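Local coordinates for HIT domain-containing protein (Sulfolobus tokodaii, PDB 2EO4), which binds zinc and is probably a histidine triad nucleotide hydrolase or transferase, perhaps acting on adenylyl sulfate, at residues 2-7 / 41-46; 20-25 / 52-57; 14-19 / 130-135; 25-28 / 34-37. All blocks are in the same frame, centred on the assembly; numbering follows the deposited sequence.

Interaction 1. Residues 2-7 / 41-46; sequences TFCSII and KKHFEN. With ZN (zinc ion), chain B.
Cys4 on helix 2-7 and His43 in the loop after strand 36-40 meet through one zinc ion. The metal lies 2.3 Å from Cys4 SG and 2.0 Å from His43 ND1. Cys1 and His94 complete the four-coordinate site, so the two cysteines form a CxxC pair and the two histidines come from distant parts of the chain. The shared metal draws Cys4 SG to 3.6 Å from His43 ND1. The imidazole reaches the zinc with CG anti to the backbone N (chi1 -174°). Its other nitrogen is tied down too: His43 NE2 donates to Glu45 OE2 at 3.0 Å. The carboxylate oxygen lies in the ring plane, while the ring nitrogen approaches from above the carboxylate plane. Metal and carboxylate fix the rotation of the ring, and the carboxylate would probably make the histidine a stronger zinc ligand.

Away from the metal, Ile7 CD1 packs against the aliphatic chain of Lys41 by van der Waals contact, 3.9 Å from its CG. The lysine runs on extended, and its NZ bonds to Asp19 O and pairs with Glu18. Toward solvent the contact is looser, and all four touching residues are partly exposed.

The zinc thus pins the N-terminal helix to the loop between strand 36-40 and helix 52-72. On the helix, Phe3 and Ile7 pack on strand 36-40, and Ile6 reaches strand 22-26.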
loop_
_atom_site.group_PDB
_atom_site.type_symbol
_atom_site.label_atom_id
_atom_site.label_comp_id
_atom_site.label_asym_id
_atom_site.label_seq_id
_atom_site.Cartn_x
_atom_site.Cartn_y
_atom_site.Cartn_z
ATOM N N THR A 2 -7.936 18.948 0.709
ATOM C CA THR A 2 -6.551 19.385 0.751
ATOM C C THR A 2 -5.768 19.015 -0.511
ATOM O O THR A 2 -5.024 19.841 -1.041
ATOM C CB THR A 2 -5.836 18.817 2.001
ATOM O OG1 THR A 2 -6.399 19.417 3.177
ATOM C CG2 THR A 2 -4.345 19.112 1.956
ATOM N N PHE A 3 -5.935 17.792 -1.008
ATOM C CA PHE A 3 -5.193 17.403 -2.205
ATOM C C PHE A 3 -5.721 18.021 -3.493
ATOM O O PHE A 3 -4.934 18.424 -4.354
ATOM C CB PHE A 3 -5.106 15.878 -2.322
ATOM C CG PHE A 3 -4.134 15.265 -1.348
ATOM C CD1 PHE A 3 -2.854 15.798 -1.210
ATOM C CD2 PHE A 3 -4.506 14.196 -0.541
ATOM C CE1 PHE A 3 -1.959 15.276 -0.275
ATOM C CE2 PHE A 3 -3.619 13.665 0.398
ATOM C CZ PHE A 3 -2.348 14.205 0.532
ATOM N N CYS A 4 -7.039 18.108 -3.637
ATOM C CA CYS A 4 -7.590 18.740 -4.832
ATOM C C CYS A 4 -7.111 20.193 -4.843
ATOM O O CYS A 4 -6.798 20.750 -5.897
ATOM C CB CYS A 4 -9.123 18.690 -4.825
ATOM S SG CYS A 4 -9.836 17.091 -5.310
ATOM N N SER A 5 -7.038 20.798 -3.658
ATOM C CA SER A 5 -6.587 22.183 -3.538
ATOM C C SER A 5 -5.133 22.337 -3.969
ATOM O O SER A 5 -4.775 23.297 -4.650
ATOM C CB SER A 5 -6.746 22.683 -2.098
ATOM O OG SER A 5 -8.112 22.782 -1.734
ATOM N N ILE A 6 -4.287 21.399 -3.563
ATOM C CA ILE A 6 -2.885 21.465 -3.937
ATOM C C ILE A 6 -2.743 21.245 -5.445
ATOM O O ILE A 6 -1.933 21.895 -6.102
ATOM C CB ILE A 6 -2.062 20.423 -3.148
ATOM C CG1 ILE A 6 -2.025 20.833 -1.670
ATOM C CG2 ILE A 6 -0.652 20.325 -3.709
ATOM C CD1 ILE A 6 -1.411 19.803 -0.735
ATOM N N ILE A 7 -3.543 20.334 -5.991
ATOM C CA ILE A 7 -3.502 20.058 -7.424
ATOM C C ILE A 7 -3.875 21.312 -8.212
ATOM O O ILE A 7 -3.265 21.617 -9.244
ATOM C CB ILE A 7 -4.488 18.926 -7.802
ATOM C CG1 ILE A 7 -4.001 17.594 -7.226
ATOM C CG2 ILE A 7 -4.634 18.838 -9.320
ATOM C CD1 ILE A 7 -2.649 17.165 -7.740
ATOM N N LYS A 41 -5.064 12.520 -9.502
ATOM C CA LYS A 41 -5.583 13.884 -9.470
ATOM C C LYS A 41 -7.094 13.871 -9.273
ATOM O O LYS A 41 -7.647 14.746 -8.603
ATOM C CB LYS A 41 -5.206 14.633 -10.750
ATOM C CG LYS A 41 -3.731 14.992 -10.800
ATOM C CD LYS A 41 -3.391 15.841 -12.008
ATOM C CE LYS A 41 -1.940 16.288 -11.964
ATOM N NZ LYS A 41 -1.620 17.237 -13.076
ATOM N N LYS A 42 -7.760 12.876 -9.852
ATOM C CA LYS A 42 -9.204 12.754 -9.698
ATOM C C LYS A 42 -9.495 12.380 -8.247
ATOM O O LYS A 42 -8.785 11.567 -7.651
ATOM C CB LYS A 42 -9.764 11.680 -10.630
ATOM C CG LYS A 42 -11.262 11.477 -10.476
ATOM C CD LYS A 42 -11.811 10.521 -11.520
ATOM C CE LYS A 42 -13.315 10.355 -11.372
ATOM N NZ LYS A 42 -13.880 9.455 -12.416
ATOM N N HIS A 43 -10.546 12.972 -7.690
ATOM C CA HIS A 43 -10.920 12.737 -6.302
ATOM C C HIS A 43 -11.694 11.443 -6.041
ATOM O O HIS A 43 -12.768 11.223 -6.595
ATOM C CB HIS A 43 -11.744 13.927 -5.793
ATOM C CG HIS A 43 -12.071 13.858 -4.334
ATOM N ND1 HIS A 43 -11.312 14.487 -3.369
ATOM C CD2 HIS A 43 -13.067 13.222 -3.673
ATOM C CE1 HIS A 43 -11.829 14.240 -2.177
ATOM N NE2 HIS A 43 -12.893 13.475 -2.335
ATOM N N PHE A 44 -11.124 10.593 -5.191
ATOM C CA PHE A 44 -11.738 9.333 -4.767
ATOM C C PHE A 44 -11.593 9.347 -3.247
ATOM O O PHE A 44 -10.526 9.677 -2.735
ATOM C CB PHE A 44 -10.992 8.120 -5.339
ATOM C CG PHE A 44 -11.154 7.948 -6.820
ATOM C CD1 PHE A 44 -12.381 7.573 -7.360
ATOM C CD2 PHE A 44 -10.078 8.153 -7.676
ATOM C CE1 PHE A 44 -12.531 7.404 -8.735
ATOM C CE2 PHE A 44 -10.217 7.986 -9.053
ATOM C CZ PHE A 44 -11.448 7.610 -9.581
ATOM N N GLU A 45 -12.659 9.004 -2.531
ATOM C CA GLU A 45 -12.630 9.013 -1.069
ATOM C C GLU A 45 -11.520 8.161 -0.471
ATOM O O GLU A 45 -10.893 8.543 0.522
ATOM C CB GLU A 45 -13.973 8.542 -0.510
ATOM C CG GLU A 45 -15.111 9.526 -0.726
ATOM C CD GLU A 45 -14.908 10.821 0.037
ATOM O OE1 GLU A 45 -14.829 10.772 1.283
ATOM O OE2 GLU A 45 -14.823 11.888 -0.609
ATOM N N ASN A 46 -11.294 7.000 -1.074
ATOM C CA ASN A 46 -10.275 6.074 -0.602
ATOM C C ASN A 46 -9.936 5.065 -1.695
ATOM O O ASN A 46 -10.456 5.145 -2.809
ATOM C CB ASN A 46 -10.773 5.347 0.652
ATOM C CG ASN A 46 -12.070 4.598 0.410
ATOM O OD1 ASN A 46 -12.137 3.725 -0.452
ATOM N ND2 ASN A 46 -13.109 4.938 1.172
HETATM ZN ZN ZN B . -9.692 15.642 -3.484
#

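Interaction 2. Residues 20-25 / 52-57; sequences EKFAAI and EDTLAE
Phe22 opens strand 22-26 of the antiparallel sheet and sets its ring against the first turns of helix 52-72, at Thr54 and Glu57. This is a sheet-to-helix contact of the HIT fold, made almost wholly by one aromatic side chain. The far end of the ring does the touching. Phe22 CZ lies 3.5 Å from the carbonyl oxygen Thr54 O, which sits at the ring edge near its plane. The slightly positive C-H rim of the ring probably suits this oxygen. Thr54 CG2 is a looser neighbour, 4.1 Å from Phe22 CZ.

Glu57 brings its aliphatic part to the same end of the ring. Its CG is 3.3 Å from Phe22 CE1, a tight approach, and its CB is 3.6 Å from Phe22 CZ. CG stands anti to the backbone N (chi1 -173°), which brings it obliquely to CE1; the bend at chi2 (51°) only directs the carboxylate beyond. The carboxylate plane is turned 61° from the ring. The hydroxyl of Thr54 takes no part here and bonds to Asp51.

A leucine in place of Phe22 would probably leave a gap beside Thr54 O and the CB and CG of Glu57, since its branches end well short of CZ.

Pro40 of strand 36-40 also touches both Phe22 and Thr54. Further along the helix, Leu58 and Val61 pack on the same ring. Another side of this helix meets the second subunit, where Ala56 packs on Ala56 of that chain.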
loop_
_atom_site.group_PDB
_atom_site.type_symbol
_atom_site.label_atom_id
_atom_site.label_comp_id
_atom_site.label_asym_id
_atom_site.label_seq_id
_atom_site.Cartn_x
_atom_site.Cartn_y
_atom_site.Cartn_z
ATOM N N GLU A 20 -0.422 14.015 -16.336
ATOM C CA GLU A 20 -1.804 14.414 -16.561
ATOM C C GLU A 20 -2.831 13.900 -15.560
ATOM O O GLU A 20 -3.839 14.565 -15.313
ATOM C CB GLU A 20 -2.234 14.016 -17.977
ATOM C CG GLU A 20 -1.510 14.782 -19.067
ATOM C CD GLU A 20 -1.676 16.285 -18.925
ATOM O OE1 GLU A 20 -2.831 16.763 -18.956
ATOM O OE2 GLU A 20 -0.652 16.988 -18.778
ATOM N N LYS A 21 -2.581 12.737 -14.965
ATOM C CA LYS A 21 -3.549 12.168 -14.031
ATOM C C LYS A 21 -3.072 11.883 -12.610
ATOM O O LYS A 21 -3.882 11.550 -11.747
ATOM C CB LYS A 21 -4.129 10.880 -14.619
ATOM C CG LYS A 21 -4.899 11.083 -15.916
ATOM C CD LYS A 21 -5.619 9.809 -16.330
ATOM C CE LYS A 21 -6.427 10.014 -17.604
ATOM N NZ LYS A 21 -7.236 8.806 -17.948
ATOM N N PHE A 22 -1.772 12.007 -12.365
ATOM C CA PHE A 22 -1.229 11.732 -11.037
ATOM C C PHE A 22 -0.203 12.754 -10.587
ATOM O O PHE A 22 0.293 13.552 -11.383
ATOM C CB PHE A 22 -0.587 10.341 -11.005
ATOM C CG PHE A 22 -1.552 9.226 -11.270
ATOM C CD1 PHE A 22 -1.943 8.921 -12.571
ATOM C CD2 PHE A 22 -2.105 8.507 -10.215
ATOM C CE1 PHE A 22 -2.874 7.914 -12.815
ATOM C CE2 PHE A 22 -3.038 7.497 -10.447
ATOM C CZ PHE A 22 -3.425 7.201 -11.750
ATOM N N ALA A 23 0.106 12.724 -9.296
ATOM C CA ALA A 23 1.092 13.624 -8.724
ATOM C C ALA A 23 1.623 13.033 -7.425
ATOM O O ALA A 23 0.990 12.175 -6.811
ATOM C CB ALA A 23 0.468 14.990 -8.453
ATOM N N ALA A 24 2.805 13.484 -7.033
ATOM C CA ALA A 24 3.431 13.054 -5.792
ATOM C C ALA A 24 3.829 14.366 -5.132
ATOM O O ALA A 24 4.459 15.218 -5.763
ATOM C CB ALA A 24 4.658 12.198 -6.075
ATOM N N ILE A 25 3.449 14.531 -3.871
ATOM C CA ILE A 25 3.720 15.762 -3.140
ATOM C C ILE A 25 4.377 15.466 -1.800
ATOM O O ILE A 25 4.034 14.486 -1.145
ATOM C CB ILE A 25 2.394 16.507 -2.893
ATOM C CG1 ILE A 25 1.728 16.818 -4.238
ATOM C CG2 ILE A 25 2.636 17.780 -2.088
ATOM C CD1 ILE A 25 0.222 16.956 -4.156
ATOM N N GLU A 52 -10.405 0.442 -11.397
ATOM C CA GLU A 52 -9.216 -0.381 -11.609
ATOM C C GLU A 52 -8.108 0.263 -12.437
ATOM O O GLU A 52 -6.929 0.063 -12.148
ATOM C CB GLU A 52 -9.607 -1.724 -12.235
ATOM C CG GLU A 52 -10.532 -2.559 -11.367
ATOM C CD GLU A 52 -10.695 -3.975 -11.887
ATOM O OE1 GLU A 52 -10.875 -4.145 -13.109
ATOM O OE2 GLU A 52 -10.650 -4.917 -11.072
ATOM N N ASP A 53 -8.468 1.025 -13.465
ATOM C CA ASP A 53 -7.449 1.667 -14.288
ATOM C C ASP A 53 -6.659 2.697 -13.482
ATOM O O ASP A 53 -5.448 2.835 -13.654
ATOM C CB ASP A 53 -8.076 2.326 -15.519
ATOM C CG ASP A 53 -8.638 1.311 -16.495
ATOM O OD1 ASP A 53 -8.076 0.197 -16.586
ATOM O OD2 ASP A 53 -9.636 1.632 -17.174
ATOM N N THR A 54 -7.343 3.421 -12.604
ATOM C CA THR A 54 -6.671 4.407 -11.767
ATOM C C THR A 54 -5.729 3.697 -10.795
ATOM O O THR A 54 -4.586 4.115 -10.607
ATOM C CB THR A 54 -7.683 5.244 -10.953
ATOM O OG1 THR A 54 -8.457 6.059 -11.842
ATOM C CG2 THR A 54 -6.956 6.151 -9.967
ATOM N N LEU A 55 -6.213 2.623 -10.179
ATOM C CA LEU A 55 -5.400 1.873 -9.223
ATOM C C LEU A 55 -4.181 1.245 -9.888
ATOM O O LEU A 55 -3.099 1.195 -9.302
ATOM C CB LEU A 55 -6.239 0.785 -8.541
ATOM C CG LEU A 55 -7.339 1.268 -7.592
ATOM C CD1 LEU A 55 -8.058 0.071 -6.985
ATOM C CD2 LEU A 55 -6.727 2.126 -6.486
ATOM N N ALA A 56 -4.356 0.768 -11.117
ATOM C CA ALA A 56 -3.258 0.145 -11.847
ATOM C C ALA A 56 -2.156 1.153 -12.149
ATOM O O ALA A 56 -0.972 0.870 -11.950
ATOM C CB ALA A 56 -3.776 -0.474 -13.148
ATOM N N GLU A 57 -2.543 2.329 -12.631
ATOM C CA GLU A 57 -1.566 3.358 -12.955
ATOM C C GLU A 57 -0.961 3.931 -11.678
ATOM O O GLU A 57 0.213 4.292 -11.649
ATOM C CB GLU A 57 -2.219 4.472 -13.775
ATOM C CG GLU A 57 -1.242 5.518 -14.298
ATOM C CD GLU A 57 -0.052 4.909 -15.026
ATOM O OE1 GLU A 57 -0.251 3.966 -15.826
ATOM O OE2 GLU A 57 1.086 5.382 -14.802
#

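Interaction 3. Residues 14-19 / 130-135; sequences YFVYED and KIIRES
Val16 and Ile132 meet at an oblique angle, branch against branch. Val16 CB lies 3.7 Å from Ile132 CG2, and Val16 CG1 is 4.1 Å from Ile132 CB. The isoleucine offers this methyl because CG2 stands anti to the backbone N while CG1 lies beside that nitrogen (chi1 -66°). Both residues are buried, so this is the apolar half of the contact.

Arg133, the next residue on the helix, takes a different course. Its chain is extended from CG to NE and runs alongside the backbone of the strand. Arg133 CG passes 3.7 Å from Val16 O. The guanidinium then arrives at the preceding carbonyl, obliquely to its own plane: Phe15 O is 3.1 Å from Arg133 NE and 3.2 Å from Arg133 NH2. The same carbonyl accepts a hydrogen bond from Gln129, one turn earlier on the helix. Phe15 adds only its CB, 4.0 Å from Arg133 NH2. Its ring leads away from the helix, where Arg9 makes a cation-pi contact with it. Glu18 OE1 is 6.2 Å from Arg133 NH2, so the opposite charges are near but do not touch. That glutamate is already paired with Arg9 and Lys41.

The chain turns a corner at Val16, and Val16 and Tyr17 both face Ala24. This is a classic beta bulge on the outermost strand within the chain, 15-18. Helix 122-143 packs along this bulged edge strand of the antiparallel sheet of the HIT fold, and Ile132 also touches Leu26 on the neighbouring strand.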
loop_
_atom_site.group_PDB
_atom_site.type_symbol
_atom_site.label_atom_id
_atom_site.label_comp_id
_atom_site.label_asym_id
_atom_site.label_seq_id
_atom_site.Cartn_x
_atom_site.Cartn_y
_atom_site.Cartn_z
ATOM N N TYR A 14 4.576 20.964 -2.320
ATOM C CA TYR A 14 5.778 20.768 -3.125
ATOM C C TYR A 14 5.710 19.490 -3.956
ATOM O O TYR A 14 5.840 18.388 -3.426
ATOM C CB TYR A 14 7.025 20.727 -2.233
ATOM C CG TYR A 14 7.409 22.073 -1.663
ATOM C CD1 TYR A 14 6.668 22.657 -0.634
ATOM C CD2 TYR A 14 8.499 22.778 -2.171
ATOM C CE1 TYR A 14 7.004 23.913 -0.127
ATOM C CE2 TYR A 14 8.844 24.033 -1.674
ATOM C CZ TYR A 14 8.093 24.594 -0.654
ATOM O OH TYR A 14 8.425 25.837 -0.162
ATOM N N PHE A 15 5.515 19.647 -5.262
ATOM C CA PHE A 15 5.437 18.503 -6.171
ATOM C C PHE A 15 6.807 17.911 -6.478
ATOM O O PHE A 15 7.763 18.648 -6.726
ATOM C CB PHE A 15 4.807 18.910 -7.512
ATOM C CG PHE A 15 3.346 19.232 -7.437
ATOM C CD1 PHE A 15 2.902 20.382 -6.794
ATOM C CD2 PHE A 15 2.409 18.389 -8.030
ATOM C CE1 PHE A 15 1.547 20.690 -6.744
ATOM C CE2 PHE A 15 1.051 18.687 -7.985
ATOM C CZ PHE A 15 0.618 19.840 -7.341
ATOM N N VAL A 16 6.901 16.584 -6.468
ATOM C CA VAL A 16 8.149 15.913 -6.816
ATOM C C VAL A 16 7.894 15.074 -8.067
ATOM O O VAL A 16 8.826 14.568 -8.694
ATOM C CB VAL A 16 8.691 15.010 -5.673
ATOM C CG1 VAL A 16 9.040 15.869 -4.458
ATOM C CG2 VAL A 16 7.676 13.937 -5.311
ATOM N N TYR A 17 6.619 14.937 -8.420
ATOM C CA TYR A 17 6.210 14.199 -9.612
ATOM C C TYR A 17 4.829 14.647 -10.055
ATOM O O TYR A 17 3.952 14.913 -9.232
ATOM C CB TYR A 17 6.159 12.685 -9.364
ATOM C CG TYR A 17 5.656 11.914 -10.573
ATOM C CD1 TYR A 17 6.525 11.539 -11.594
ATOM C CD2 TYR A 17 4.299 11.615 -10.722
ATOM C CE1 TYR A 17 6.063 10.886 -12.736
ATOM C CE2 TYR A 17 3.821 10.963 -11.864
ATOM C CZ TYR A 17 4.712 10.603 -12.865
ATOM O OH TYR A 17 4.255 9.962 -13.996
ATOM N N GLU A 18 4.630 14.727 -11.362
ATOM C CA GLU A 18 3.328 15.110 -11.873
ATOM C C GLU A 18 3.174 14.779 -13.345
ATOM O O GLU A 18 4.108 14.938 -14.131
ATOM C CB GLU A 18 3.074 16.611 -11.653
ATOM C CG GLU A 18 1.723 17.097 -12.189
ATOM C CD GLU A 18 1.436 18.563 -11.878
ATOM O OE1 GLU A 18 2.393 19.339 -11.674
ATOM O OE2 GLU A 18 0.247 18.944 -11.856
ATOM N N ASP A 19 2.004 14.260 -13.690
ATOM C CA ASP A 19 1.665 13.973 -15.076
ATOM C C ASP A 19 0.210 14.384 -15.231
ATOM O O ASP A 19 -0.341 15.044 -14.349
ATOM C CB ASP A 19 1.897 12.495 -15.461
ATOM C CG ASP A 19 1.109 11.513 -14.620
ATOM O OD1 ASP A 19 -0.072 11.770 -14.310
ATOM O OD2 ASP A 19 1.678 10.446 -14.294
ATOM N N LYS A 130 13.947 19.240 -4.899
ATOM C CA LYS A 130 14.981 19.282 -5.927
ATOM C C LYS A 130 15.765 17.976 -6.080
ATOM O O LYS A 130 15.975 17.509 -7.201
ATOM C CB LYS A 130 15.922 20.462 -5.648
ATOM C CG LYS A 130 15.214 21.818 -5.720
ATOM C CD LYS A 130 16.087 22.960 -5.201
ATOM C CE LYS A 130 15.302 24.266 -5.113
ATOM N NZ LYS A 130 14.796 24.734 -6.434
ATOM N N ILE A 131 16.192 17.370 -4.975
ATOM C CA ILE A 131 16.948 16.128 -5.077
ATOM C C ILE A 131 16.082 14.956 -5.537
ATOM O O ILE A 131 16.540 14.104 -6.296
ATOM C CB ILE A 131 17.624 15.751 -3.742
ATOM C CG1 ILE A 131 16.573 15.579 -2.649
ATOM C CG2 ILE A 131 18.637 16.817 -3.354
ATOM C CD1 ILE A 131 17.141 15.052 -1.360
ATOM N N ILE A 132 14.834 14.906 -5.081
ATOM C CA ILE A 132 13.950 13.824 -5.495
ATOM C C ILE A 132 13.632 13.951 -6.984
ATOM O O ILE A 132 13.632 12.956 -7.709
ATOM C CB ILE A 132 12.635 13.811 -4.673
ATOM C CG1 ILE A 132 12.950 13.466 -3.215
ATOM C CG2 ILE A 132 11.659 12.791 -5.265
ATOM C CD1 ILE A 132 11.760 13.612 -2.259
ATOM N N ARG A 133 13.370 15.169 -7.445
ATOM C CA ARG A 133 13.079 15.378 -8.859
ATOM C C ARG A 133 14.275 14.919 -9.688
ATOM O O ARG A 133 14.118 14.232 -10.696
ATOM C CB ARG A 133 12.783 16.854 -9.140
ATOM C CG ARG A 133 11.351 17.275 -8.819
ATOM C CD ARG A 133 11.147 18.764 -9.059
ATOM N NE ARG A 133 9.738 19.144 -9.044
ATOM C CZ ARG A 133 9.298 20.382 -9.246
ATOM N NH1 ARG A 133 10.164 21.361 -9.477
ATOM N NH2 ARG A 133 7.996 20.642 -9.236
ATOM N N GLU A 134 15.470 15.295 -9.248
ATOM C CA GLU A 134 16.697 14.915 -9.944
ATOM C C GLU A 134 16.843 13.395 -10.048
ATOM O O GLU A 134 17.266 12.878 -11.086
ATOM C CB GLU A 134 17.911 15.516 -9.225
ATOM C CG GLU A 134 19.263 15.094 -9.795
ATOM C CD GLU A 134 20.425 15.875 -9.197
ATOM O OE1 GLU A 134 20.420 16.109 -7.971
ATOM O OE2 GLU A 134 21.351 16.242 -9.954
ATOM N N SER A 135 16.487 12.678 -8.983
ATOM C CA SER A 135 16.587 11.218 -8.992
ATOM C C SER A 135 15.555 10.591 -9.922
ATOM O O SER A 135 15.841 9.617 -10.617
ATOM C CB SER A 135 16.406 10.645 -7.581
ATOM O OG SER A 135 17.551 10.870 -6.780
#

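Interaction 4. Residues 25-28 / 34-37; sequences ILDK and GHTL
The imidazole of His35 carries the carboxylate of Asp27 over one face. Asp27 OD2 stands 3.2 Å above the ring plane, offset toward the rim near CE1. Asp27 CB lies over the same ring, 3.8 Å from its centroid and only 13° off the normal, a CH-pi contact. The two flat groups are tilted 35° apart. Asp27 OD2 is 3.4 Å from His35 NE2, but it lies over the face, and the angle is too poor for a hydrogen bond. The ring nitrogens are used in other directions: His35 ND1 pairs with Val31 N, and His35 NE2 with His98 ND1. With chi1 at -170° the carboxylate of Asp27 turns away from its own amide nitrogen and over the imidazole. Asp27 OD1 accepts from Tyr29 N.

With an alanine in place of His35, Asp27 would probably lose the ring beneath it, and Val31 N and His98 ND1 would be left without this partner.

The backbones join as antiparallel strands. Ile25 and Leu37 form a hydrogen-bonded pair: Ile25 N gives to Leu37 O at 2.8 Å, and Leu37 N returns the bond to Ile25 O. Leu26 and Thr36 form the non-hydrogen-bonded pair. Beyond them, Asp27 N donates to His35 O at 2.9 Å, and a water bridges that oxygen to Asp27 O.

This is the loop end of the hairpin of strands 22-26 and 36-40, next to the connection between them. Strand 97-102 lies beyond 36-40. Ile25 and Leu37 face helix 2-7, and Leu37 also touches His96, the predicted nucleophile. Leu26 points to the other side, toward helix 122-143.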
loop_
_atom_site.group_PDB
_atom_site.type_symbol
_atom_site.label_atom_id
_atom_site.label_comp_id
_atom_site.label_asym_id
_atom_site.label_seq_id
_atom_site.Cartn_x
_atom_site.Cartn_y
_atom_site.Cartn_z
ATOM N N ILE A 25 3.449 14.531 -3.871
ATOM C CA ILE A 25 3.720 15.762 -3.140
ATOM C C ILE A 25 4.377 15.466 -1.800
ATOM O O ILE A 25 4.034 14.486 -1.145
ATOM C CB ILE A 25 2.394 16.507 -2.893
ATOM C CG1 ILE A 25 1.728 16.818 -4.238
ATOM C CG2 ILE A 25 2.636 17.780 -2.088
ATOM C CD1 ILE A 25 0.222 16.956 -4.156
ATOM N N LEU A 26 5.321 16.307 -1.390
ATOM C CA LEU A 26 5.969 16.099 -0.099
ATOM C C LEU A 26 4.936 16.292 1.002
ATOM O O LEU A 26 4.099 17.197 0.926
ATOM C CB LEU A 26 7.116 17.099 0.111
ATOM C CG LEU A 26 8.377 16.922 -0.737
ATOM C CD1 LEU A 26 9.364 18.042 -0.429
ATOM C CD2 LEU A 26 9.002 15.571 -0.443
ATOM N N ASP A 27 4.982 15.431 2.014
ATOM C CA ASP A 27 4.056 15.535 3.139
ATOM C C ASP A 27 4.453 16.788 3.915
ATOM O O ASP A 27 5.639 17.009 4.172
ATOM C CB ASP A 27 4.178 14.299 4.038
ATOM C CG ASP A 27 3.074 14.223 5.085
ATOM O OD1 ASP A 27 2.942 15.166 5.893
ATOM O OD2 ASP A 27 2.337 13.217 5.098
ATOM N N LYS A 28 3.474 17.613 4.276
ATOM C CA LYS A 28 3.767 18.840 5.015
ATOM C C LYS A 28 4.254 18.581 6.444
ATOM O O LYS A 28 5.035 19.360 6.983
ATOM C CB LYS A 28 2.535 19.753 5.048
ATOM C CG LYS A 28 2.763 21.071 5.791
ATOM C CD LYS A 28 1.539 21.982 5.720
ATOM C CE LYS A 28 1.768 23.263 6.512
ATOM N NZ LYS A 28 0.618 24.210 6.429
ATOM N N GLY A 34 11.770 12.972 3.634
ATOM C CA GLY A 34 11.396 12.537 2.298
ATOM C C GLY A 34 9.997 11.947 2.188
ATOM O O GLY A 34 9.590 11.526 1.107
ATOM N N HIS A 35 9.270 11.914 3.304
ATOM C CA HIS A 35 7.903 11.385 3.338
ATOM C C HIS A 35 7.109 12.067 2.224
ATOM O O HIS A 35 7.003 13.294 2.179
ATOM C CB HIS A 35 7.286 11.677 4.714
ATOM C CG HIS A 35 5.915 11.104 4.917
ATOM N ND1 HIS A 35 5.249 11.197 6.120
ATOM C CD2 HIS A 35 5.075 10.459 4.072
ATOM C CE1 HIS A 35 4.058 10.637 6.008
ATOM N NE2 HIS A 35 3.926 10.182 4.775
ATOM N N THR A 36 6.551 11.258 1.326
ATOM C CA THR A 36 5.804 11.763 0.181
ATOM C C THR A 36 4.461 11.068 0.010
ATOM O O THR A 36 4.282 9.926 0.435
ATOM C CB THR A 36 6.639 11.572 -1.106
ATOM O OG1 THR A 36 7.815 12.381 -1.017
ATOM C CG2 THR A 36 5.843 11.958 -2.355
ATOM N N LEU A 37 3.517 11.772 -0.607
ATOM C CA LEU A 37 2.189 11.231 -0.853
ATOM C C LEU A 37 1.966 11.160 -2.361
ATOM O O LEU A 37 2.197 12.135 -3.070
ATOM C CB LEU A 37 1.137 12.136 -0.215
ATOM C CG LEU A 37 1.514 12.490 1.226
ATOM C CD1 LEU A 37 0.703 13.659 1.723
ATOM C CD2 LEU A 37 1.326 11.260 2.103
HETATM O O HOH W 1 8.085 15.581 3.395
#

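How the interactions relate
From the N terminus, helix 2-7 comes first. Interaction 1 closes a loop from it to the residues after strand 36-40. Interaction 3 starts next, on strand 15-18, and closes the longest loop, out to helix 122-143; it crosses interaction 1. Interaction 2 follows from strand 22-26 to helix 52-72. It nests inside interaction 3 and also crosses interaction 1. Interaction 4 starts on the same strand, shares Ile25 with interaction 2, and closes the short loop to strand 36-40, nested inside interactions 1 and 3. Direct contacts join them: Phe3 packs on Leu37, Ile6 on Ile25, and Tyr14 O probably bonds to Leu26 N. Together they tie three helices to one antiparallel sheet.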